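Local coordinates for protein AdeR (Acinetobacter baumannii, PDB 5X5L) that binds DNA of an intercistronic region through this C-terminal, OmpR/PhoB-type domain and probably regulates transcription as the response regulator of a two-component system, at residues 30-33 and 34-38; 52-55 and 56-60; 79-83 and 84-88. All coordinates share one frame; numbering follows the deposited sequence.

Contact 1: residues 30-33 and 34-38. With nucleotides of chain J.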
loop_
_atom_site.group_PDB
_atom_site.type_symbol
_atom_site.label_atom_id
_atom_site.label_comp_id
_atom_site.label_asym_id
_atom_site.label_seq_id
_atom_site.Cartn_x
_atom_site.Cartn_y
_atom_site.Cartn_z
ATOM N N LEU C 30 -17.098 -0.727 -4.721
ATOM C CA LEU C 30 -17.880 -0.392 -3.553
ATOM C C LEU C 30 -17.449 0.933 -2.939
ATOM O O LEU C 30 -16.300 1.278 -2.976
ATOM C CB LEU C 30 -17.753 -1.508 -2.510
ATOM C CG LEU C 30 -18.725 -2.680 -2.791
ATOM C CD1 LEU C 30 -18.436 -3.393 -4.054
ATOM C CD2 LEU C 30 -18.794 -3.640 -1.609
ATOM N N THR C 31 -18.416 1.569 -2.306
ATOM C CA THR C 31 -18.184 2.741 -1.492
ATOM C C THR C 31 -17.651 2.229 -0.141
ATOM O O THR C 31 -17.712 1.029 0.129
ATOM C CB THR C 31 -19.496 3.534 -1.266
ATOM O OG1 THR C 31 -20.294 2.860 -0.304
ATOM C CG2 THR C 31 -20.279 3.805 -2.555
ATOM N N LEU C 32 -17.133 3.124 0.698
ATOM C CA LEU C 32 -16.645 2.744 2.028
ATOM C C LEU C 32 -17.752 2.152 2.895
ATOM O O LEU C 32 -17.553 1.103 3.502
ATOM C CB LEU C 32 -16.005 3.931 2.750
ATOM C CG LEU C 32 -15.356 3.625 4.109
ATOM C CD1 LEU C 32 -14.181 2.670 3.957
ATOM C CD2 LEU C 32 -14.876 4.904 4.771
ATOM N N THR C 33 -18.902 2.826 2.961
ATOM C CA THR C 33 -20.068 2.293 3.672
ATOM C C THR C 33 -20.440 0.902 3.166
ATOM O O THR C 33 -20.592 -0.025 3.950
ATOM C CB THR C 33 -21.292 3.223 3.540
ATOM O OG1 THR C 33 -20.926 4.507 4.040
ATOM C CG2 THR C 33 -22.468 2.676 4.341
ATOM N N GLU C 34 -20.564 0.779 1.846
ATOM C CA GLU C 34 -20.881 -0.495 1.182
ATOM C C GLU C 34 -19.860 -1.598 1.502
ATOM O O GLU C 34 -20.236 -2.744 1.729
ATOM C CB GLU C 34 -21.005 -0.294 -0.330
ATOM C CG GLU C 34 -22.247 0.489 -0.755
ATOM C CD GLU C 34 -22.198 1.038 -2.186
ATOM O OE1 GLU C 34 -21.249 0.733 -2.945
ATOM O OE2 GLU C 34 -23.127 1.788 -2.560
ATOM N N TYR C 35 -18.577 -1.251 1.524
ATOM C CA TYR C 35 -17.522 -2.202 1.904
ATOM C C TYR C 35 -17.707 -2.689 3.343
ATOM O O TYR C 35 -17.566 -3.874 3.623
ATOM C CB TYR C 35 -16.126 -1.569 1.759
ATOM C CG TYR C 35 -15.013 -2.481 2.212
ATOM C CD1 TYR C 35 -14.441 -3.389 1.320
ATOM C CD2 TYR C 35 -14.536 -2.450 3.517
ATOM C CE1 TYR C 35 -13.408 -4.237 1.716
ATOM C CE2 TYR C 35 -13.513 -3.297 3.921
ATOM C CZ TYR C 35 -12.952 -4.187 3.014
ATOM O OH TYR C 35 -11.932 -5.024 3.420
ATOM N N LYS C 36 -17.996 -1.764 4.249
ATOM C CA LYS C 36 -18.190 -2.097 5.665
ATOM C C LYS C 36 -19.378 -3.040 5.867
ATOM O O LYS C 36 -19.280 -3.993 6.624
ATOM C CB LYS C 36 -18.374 -0.835 6.519
ATOM C CG LYS C 36 -17.104 -0.026 6.707
ATOM C CD LYS C 36 -17.246 1.033 7.792
ATOM C CE LYS C 36 -16.043 1.973 7.646
ATOM N NZ LYS C 36 -15.928 2.995 8.717
ATOM N N ILE C 37 -20.476 -2.778 5.169
ATOM C CA ILE C 37 -21.675 -3.617 5.237
ATOM C C ILE C 37 -21.343 -5.060 4.853
ATOM O O ILE C 37 -21.542 -5.972 5.661
ATOM C CB ILE C 37 -22.823 -3.044 4.364
ATOM C CG1 ILE C 37 -23.377 -1.772 5.026
ATOM C CG2 ILE C 37 -23.946 -4.057 4.182
ATOM C CD1 ILE C 37 -24.376 -1.009 4.184
ATOM N N ILE C 38 -20.824 -5.257 3.643
ATOM C CA ILE C 38 -20.504 -6.605 3.151
ATOM C C ILE C 38 -19.440 -7.318 3.995
ATOM O O ILE C 38 -19.525 -8.535 4.201
ATOM C CB ILE C 38 -20.116 -6.598 1.645
ATOM C CG1 ILE C 38 -20.036 -8.019 1.066
ATOM C CG2 ILE C 38 -18.793 -5.894 1.402
ATOM C CD1 ILE C 38 -21.355 -8.764 1.092
ATOM P P DT J 15 -20.585 6.191 1.334
ATOM O OP1 DT J 15 -19.584 5.300 1.963
ATOM O OP2 DT J 15 -21.526 5.639 0.328
ATOM O "O5'" DT J 15 -21.400 6.900 2.503
ATOM C "C5'" DT J 15 -20.836 8.001 3.235
ATOM C "C4'" DT J 15 -21.907 9.040 3.458
ATOM O "O4'" DT J 15 -22.252 9.675 2.207
ATOM C "C3'" DT J 15 -23.208 8.454 4.007
ATOM O "O3'" DT J 15 -23.494 9.017 5.284
ATOM C "C2'" DT J 15 -24.259 8.829 2.978
ATOM C "C1'" DT J 15 -23.628 9.993 2.247
ATOM N N1 DT J 15 -24.083 10.220 0.855
ATOM C C2 DT J 15 -24.663 11.427 0.527
ATOM O O2 DT J 15 -24.858 12.315 1.340
ATOM N N3 DT J 15 -25.015 11.555 -0.795
ATOM C C4 DT J 15 -24.849 10.617 -1.797
ATOM O O4 DT J 15 -25.214 10.873 -2.941
ATOM C C5 DT J 15 -24.226 9.377 -1.385
ATOM C C7 DT J 15 -24.012 8.297 -2.400
ATOM C C6 DT J 15 -23.877 9.244 -0.098
#
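The backbone of T31 turns into helix 32-41 with its carbonyl O already accepting from Y35 N at 2.8 Å, and the next two backbone bonds follow the same i to i+4 pattern, from K36 N to L32 O and from I37 N to T33 O. T31 and E34 close this start as a capping box, a worked example of how a helix N-terminus can be sealed and used to hold a phosphate. T31 is the N-cap: its OG1 accepts from E34 N at 3.0 Å in a nearly straight bond (163°). In return, E34 OE1 takes T31 N at 3.0 Å, the donor standing about 50° above the carboxylate plane. CG of E34 lies anti to its carbonyl carbon (chi1 -70°), which folds the chain back over the first turn and lays the carboxylate against T31 CG2. The same oxygen, OE1, also forms a salt bridge with K79 of helix 66-81, which would stabilise the charged carboxylate. On another side of the turn, L30 CD2 meets I38 CG2 at 3.8 Å, the two side chains crossing at about a right angle; both also touch V17 of strand 16-19. The phosphate of DT15 of chain J lies at this N-terminal end. T31 OG1, besides capping, donates to OP2 of DT15, while T33 N donates to OP1 of that nucleotide at 2.8 Å. T33 OG1, beside its own backbone N, lies 2.6 Å from OP1 and 2.9 Å from O5' of DT15 of chain J.

Contact 2: residues 52-55 and 56-60. With nucleotides of chain J.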
loop_
_atom_site.group_PDB
_atom_site.type_symbol
_atom_site.label_atom_id
_atom_site.label_comp_id
_atom_site.label_asym_id
_atom_site.label_seq_id
_atom_site.Cartn_x
_atom_site.Cartn_y
_atom_site.Cartn_z
ATOM N N GLY C 52 -30.123 -0.873 13.274
ATOM C CA GLY C 52 -29.300 -0.261 14.315
ATOM C C GLY C 52 -27.876 -0.790 14.357
ATOM O O GLY C 52 -26.931 -0.014 14.560
ATOM N N GLU C 53 -27.715 -2.102 14.170
ATOM C CA GLU C 53 -26.387 -2.722 14.129
ATOM C C GLU C 53 -25.601 -2.304 12.901
ATOM O O GLU C 53 -24.422 -1.979 13.004
ATOM C CB GLU C 53 -26.475 -4.243 14.155
ATOM C CG GLU C 53 -26.971 -4.823 15.462
ATOM C CD GLU C 53 -27.044 -6.330 15.420
ATOM O OE1 GLU C 53 -27.793 -6.883 14.592
ATOM O OE2 GLU C 53 -26.322 -6.973 16.198
ATOM N N LEU C 54 -26.250 -2.321 11.741
ATOM C CA LEU C 54 -25.615 -1.892 10.493
ATOM C C LEU C 54 -25.218 -0.411 10.539
ATOM O O LEU C 54 -24.146 -0.051 10.054
ATOM C CB LEU C 54 -26.527 -2.163 9.297
ATOM C CG LEU C 54 -26.800 -3.645 9.003
ATOM C CD1 LEU C 54 -27.958 -3.793 8.016
ATOM C CD2 LEU C 54 -25.552 -4.340 8.479
ATOM N N MET C 55 -26.062 0.418 11.146
ATOM C CA MET C 55 -25.803 1.851 11.266
ATOM C C MET C 55 -24.566 2.140 12.121
ATOM O O MET C 55 -23.665 2.859 11.697
ATOM C CB MET C 55 -27.021 2.577 11.867
ATOM C CG MET C 55 -27.047 4.059 11.543
ATOM S SD MET C 55 -28.583 4.867 11.888
ATOM C CE MET C 55 -28.552 4.804 13.656
ATOM N N ASN C 56 -24.529 1.560 13.316
ATOM C CA ASN C 56 -23.415 1.759 14.251
ATOM C C ASN C 56 -22.085 1.220 13.738
ATOM O O ASN C 56 -21.035 1.768 14.054
ATOM C CB ASN C 56 -23.726 1.109 15.611
ATOM C CG ASN C 56 -24.814 1.829 16.377
ATOM O OD1 ASN C 56 -25.522 2.682 15.842
ATOM N ND2 ASN C 56 -24.947 1.489 17.649
ATOM N N HIS C 57 -22.137 0.142 12.961
ATOM C CA HIS C 57 -20.936 -0.562 12.490
ATOM C C HIS C 57 -20.454 -0.112 11.114
ATOM O O HIS C 57 -19.253 -0.155 10.847
ATOM C CB HIS C 57 -21.215 -2.061 12.473
ATOM C CG HIS C 57 -21.125 -2.704 13.826
ATOM N ND1 HIS C 57 -19.953 -3.240 14.282
ATOM C CD2 HIS C 57 -22.037 -2.887 14.820
ATOM C CE1 HIS C 57 -20.140 -3.748 15.491
ATOM N NE2 HIS C 57 -21.395 -3.537 15.839
ATOM N N CYS C 58 -21.367 0.323 10.245
ATOM C CA CYS C 58 -21.029 0.568 8.837
ATOM C C CYS C 58 -21.227 1.994 8.302
ATOM O O CYS C 58 -20.843 2.241 7.161
ATOM C CB CYS C 58 -21.813 -0.407 7.955
ATOM S SG CYS C 58 -21.735 -2.106 8.518
ATOM N N MET C 59 -21.769 2.913 9.103
ATOM C CA MET C 59 -22.064 4.271 8.622
ATOM C C MET C 59 -21.330 5.422 9.294
ATOM O O MET C 59 -20.764 6.265 8.610
ATOM C CB MET C 59 -23.562 4.503 8.642
ATOM C CG MET C 59 -24.308 3.648 7.597
ATOM S SD MET C 59 -26.128 3.709 7.746
ATOM C CE MET C 59 -26.457 5.433 8.125
ATOM N N ASN C 60 -21.286 5.408 10.620
ATOM C CA ASN C 60 -20.613 6.447 11.442
ATOM C C ASN C 60 -20.851 7.955 11.144
ATOM O O ASN C 60 -21.712 8.315 10.340
ATOM C CB ASN C 60 -19.081 6.199 11.555
ATOM C CG ASN C 60 -18.754 4.773 11.970
ATOM O OD1 ASN C 60 -19.324 3.812 11.437
ATOM N ND2 ASN C 60 -17.811 4.621 12.910
ATOM P P DC J 16 -24.511 8.291 6.249
ATOM O OP1 DC J 16 -24.059 8.510 7.647
ATOM O OP2 DC J 16 -24.718 6.915 5.741
ATOM O "O5'" DC J 16 -25.850 9.107 6.018
ATOM C "C5'" DC J 16 -25.919 10.500 6.347
ATOM C "C4'" DC J 16 -27.041 11.132 5.562
ATOM O "O4'" DC J 16 -26.826 10.891 4.161
ATOM C "C3'" DC J 16 -28.413 10.541 5.873
ATOM O "O3'" DC J 16 -29.100 11.390 6.794
ATOM C "C2'" DC J 16 -29.082 10.398 4.510
ATOM C "C1'" DC J 16 -28.078 10.945 3.512
ATOM N N1 DC J 16 -27.955 10.208 2.239
ATOM C C2 DC J 16 -28.289 10.858 1.049
ATOM O O2 DC J 16 -28.736 12.012 1.102
ATOM N N3 DC J 16 -28.140 10.204 -0.127
ATOM C C4 DC J 16 -27.672 8.953 -0.139
ATOM N N4 DC J 16 -27.548 8.343 -1.319
ATOM C C5 DC J 16 -27.316 8.271 1.059
ATOM C C6 DC J 16 -27.465 8.932 2.214
#
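M55 and M59 meet one helical turn apart at the end of helix 51-58, where M55 CG lies 3.7 Å from M59 CE and the two chains run obliquely past each other. M59 is bent at its last torsion (chi3 40°), which brings the methyl back over M55 and also sets it 3.3 Å from OP2 of DC16 of chain J. This is the well-packed side: M59 is buried and also rests on T68, V69 and H72 of helix 66-81. Next to it, L54 CD2 approaches C58 SG at 4.4 Å. In this winged-helix domain C58 packs on K36, I37 and F40 of helix 32-41, while L54 touches both neighbouring helices, at M41 and V69. By contrast, N56 is largely exposed, meeting D63 of the third subunit; its backbone N bonds G52 O nearly straight, at 167°. The later bonds are more bent: C58 N reaches L54 O at 138°, and M59 N reaches M55 O at 3.2 Å as the helix gives way to loop. The H57 ring presents an edge to E53 O, with CD2 3.1 Å from that oxygen, and stacks with F40. The E53 carboxylate is shared: OE1 bonds K47 and T50 N within the chain, whereas OE2 accepts from S62 N of the third subunit. H57 NE2 bonds S62 O of that same subunit. The M59 methyl thus packs against the phosphate without a hydrogen bond, whereas E53 and H57 also carry polar bonds to the third subunit.

Contact 3: residues 79-83 and 84-88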
loop_
_atom_site.group_PDB
_atom_site.type_symbol
_atom_site.label_atom_id
_atom_site.label_comp_id
_atom_site.label_asym_id
_atom_site.label_seq_id
_atom_site.Cartn_x
_atom_site.Cartn_y
_atom_site.Cartn_z
ATOM N N LYS C 79 -25.213 -3.558 -7.067
ATOM C CA LYS C 79 -23.852 -3.887 -7.504
ATOM C C LYS C 79 -23.581 -5.397 -7.497
ATOM O O LYS C 79 -22.892 -5.903 -8.386
ATOM C CB LYS C 79 -22.811 -3.125 -6.673
ATOM C CG LYS C 79 -22.803 -1.636 -7.001
ATOM C CD LYS C 79 -21.910 -0.843 -6.069
ATOM C CE LYS C 79 -21.988 0.647 -6.357
ATOM N NZ LYS C 79 -21.155 1.458 -5.433
ATOM N N LEU C 80 -24.134 -6.117 -6.522
ATOM C CA LEU C 80 -24.065 -7.579 -6.525
ATOM C C LEU C 80 -24.854 -8.198 -7.679
ATOM O O LEU C 80 -24.364 -9.143 -8.306
ATOM C CB LEU C 80 -24.533 -8.162 -5.186
ATOM C CG LEU C 80 -23.619 -7.907 -3.988
ATOM C CD1 LEU C 80 -24.299 -8.203 -2.676
ATOM C CD2 LEU C 80 -22.398 -8.775 -4.091
ATOM N N GLU C 81 -26.048 -7.672 -7.973
ATOM C CA GLU C 81 -26.892 -8.241 -9.043
ATOM C C GLU C 81 -26.285 -8.062 -10.434
ATOM O O GLU C 81 -26.423 -8.959 -11.271
ATOM C CB GLU C 81 -28.329 -7.682 -9.034
ATOM C CG GLU C 81 -29.155 -7.908 -7.777
ATOM C CD GLU C 81 -30.440 -7.080 -7.742
ATOM O OE1 GLU C 81 -30.702 -6.253 -8.650
ATOM O OE2 GLU C 81 -31.228 -7.284 -6.802
ATOM N N GLU C 82 -25.603 -6.931 -10.681
ATOM C CA GLU C 82 -24.910 -6.726 -11.970
ATOM C C GLU C 82 -23.708 -7.662 -12.206
ATOM O O GLU C 82 -23.211 -7.729 -13.329
ATOM C CB GLU C 82 -24.534 -5.249 -12.233
ATOM C CG GLU C 82 -23.744 -4.536 -11.158
ATOM C CD GLU C 82 -23.181 -3.175 -11.633
ATOM O OE1 GLU C 82 -23.511 -2.672 -12.745
ATOM O OE2 GLU C 82 -22.390 -2.593 -10.870
ATOM N N GLN C 83 -23.283 -8.390 -11.169
ATOM C CA GLN C 83 -22.331 -9.507 -11.314
ATOM C C GLN C 83 -23.044 -10.854 -11.178
ATOM O O GLN C 83 -22.432 -11.845 -10.765
ATOM C CB GLN C 83 -21.189 -9.390 -10.296
ATOM C CG GLN C 83 -20.525 -8.021 -10.244
ATOM C CD GLN C 83 -20.109 -7.481 -11.599
ATOM O OE1 GLN C 83 -19.660 -8.228 -12.476
ATOM N NE2 GLN C 83 -20.261 -6.171 -11.777
ATOM N N GLY C 84 -24.327 -10.904 -11.538
ATOM C CA GLY C 84 -25.108 -12.139 -11.498
ATOM C C GLY C 84 -25.324 -12.768 -10.132
ATOM O O GLY C 84 -25.438 -13.989 -10.037
ATOM N N ILE C 85 -25.385 -11.951 -9.081
ATOM C CA ILE C 85 -25.654 -12.444 -7.723
ATOM C C ILE C 85 -26.962 -11.826 -7.204
ATOM O O ILE C 85 -26.994 -10.663 -6.770
ATOM C CB ILE C 85 -24.476 -12.194 -6.757
ATOM C CG1 ILE C 85 -23.245 -13.006 -7.217
ATOM C CG2 ILE C 85 -24.886 -12.579 -5.335
ATOM C CD1 ILE C 85 -22.045 -12.928 -6.289
ATOM N N PHE C 86 -28.012 -12.641 -7.252
ATOM C CA PHE C 86 -29.372 -12.223 -6.915
ATOM C C PHE C 86 -29.873 -12.638 -5.516
ATOM O O PHE C 86 -30.500 -11.800 -4.847
ATOM C CB PHE C 86 -30.291 -12.687 -8.027
ATOM C CG PHE C 86 -30.177 -11.817 -9.252
ATOM C CD1 PHE C 86 -29.229 -12.093 -10.244
ATOM C CD2 PHE C 86 -30.979 -10.668 -9.390
ATOM C CE1 PHE C 86 -29.118 -11.275 -11.348
ATOM C CE2 PHE C 86 -30.860 -9.856 -10.499
ATOM C CZ PHE C 86 -29.934 -10.151 -11.479
ATOM N N GLN C 87 -29.504 -13.807 -5.101
ATOM C CA GLN C 87 -30.020 -14.350 -3.829
ATOM C C GLN C 87 -29.281 -13.853 -2.599
ATOM O O GLN C 87 -29.382 -14.555 -1.541
ATOM C CB GLN C 87 -30.073 -15.879 -3.914
ATOM C CG GLN C 87 -31.045 -16.420 -4.983
ATOM C CD GLN C 87 -30.968 -17.937 -5.121
ATOM O OE1 GLN C 87 -30.818 -18.632 -4.117
ATOM N NE2 GLN C 87 -31.068 -18.459 -6.360
ATOM N N MET C 88 -28.586 -12.712 -2.615
ATOM C CA MET C 88 -27.924 -12.166 -1.437
ATOM C C MET C 88 -28.727 -10.997 -0.872
ATOM O O MET C 88 -29.607 -10.479 -1.510
ATOM C CB MET C 88 -26.510 -11.690 -1.799
ATOM C CG MET C 88 -25.546 -12.769 -2.203
ATOM S SD MET C 88 -24.808 -13.796 -0.936
ATOM C CE MET C 88 -23.787 -14.803 -1.996
#
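F86 turns one ring face to the side chain of E81, and the two cross at about a right angle. E81 CB sits over that face in a CH-pi contact, 4.0 Å from the ring centroid and displaced toward the rim, 23° off the normal. Beyond it the glutamate is extended; its carboxylate plane lies only 16° from that of the ring, and E81 CD lies 3.9 Å from F86 CE2. With CG beside the backbone N (chi1 -76°), F86 is folded back toward the end of helix 66-81, and CE1 comes 3.6 Å from E81 O. The backbone beneath this pair is a Schellman motif ending helix 66-81, with G84 as its C-prime residue at positive phi. I85 N reaches back to L80 O at 3.1 Å, and G84 N bonds E81 O at 2.9 Å, from above the carbonyl plane. L80 O is gripped twice, by I85 N and Q83 N, which approach from opposite faces of its plane. I85 O in turn receives a CA-H...O contact from E81 CA at 3.3 Å. On the inner side, L80 CB faces I85 CB at 4.3 Å, and both residues rest on I19 of strand 16-19, joining the helix end to the N-terminal sheet. M88 swings into the same layer, its CB 4.2 Å from L80 CD1 and its side chain against I8 of strand 8-11.

Overall arrangement
Contacts 1 and 2 lie on successive helices of the domain, their centres about 11 Å apart, and pack directly: I37 CG1 meets C58 CB at 3.6 Å and T33 CG2 lies 3.3 Å from C58 O. Both reach the same DNA strand, at the adjacent nucleotides DT15 and DC16 of chain J, through hydrogen bonds in contact 1 and through packing of the M59 methyl on the phosphate in contact 2. Contact 3, at the far end of helix 66-81, joins contact 1 through a salt bridge of 2.6 Å between E34 OE1 and K79 NZ, linking that helix to the phosphate-holding cap. Contacts 2 and 3 do not touch; their centres, about 23 Å apart, lie on opposite sides of the chain's centre.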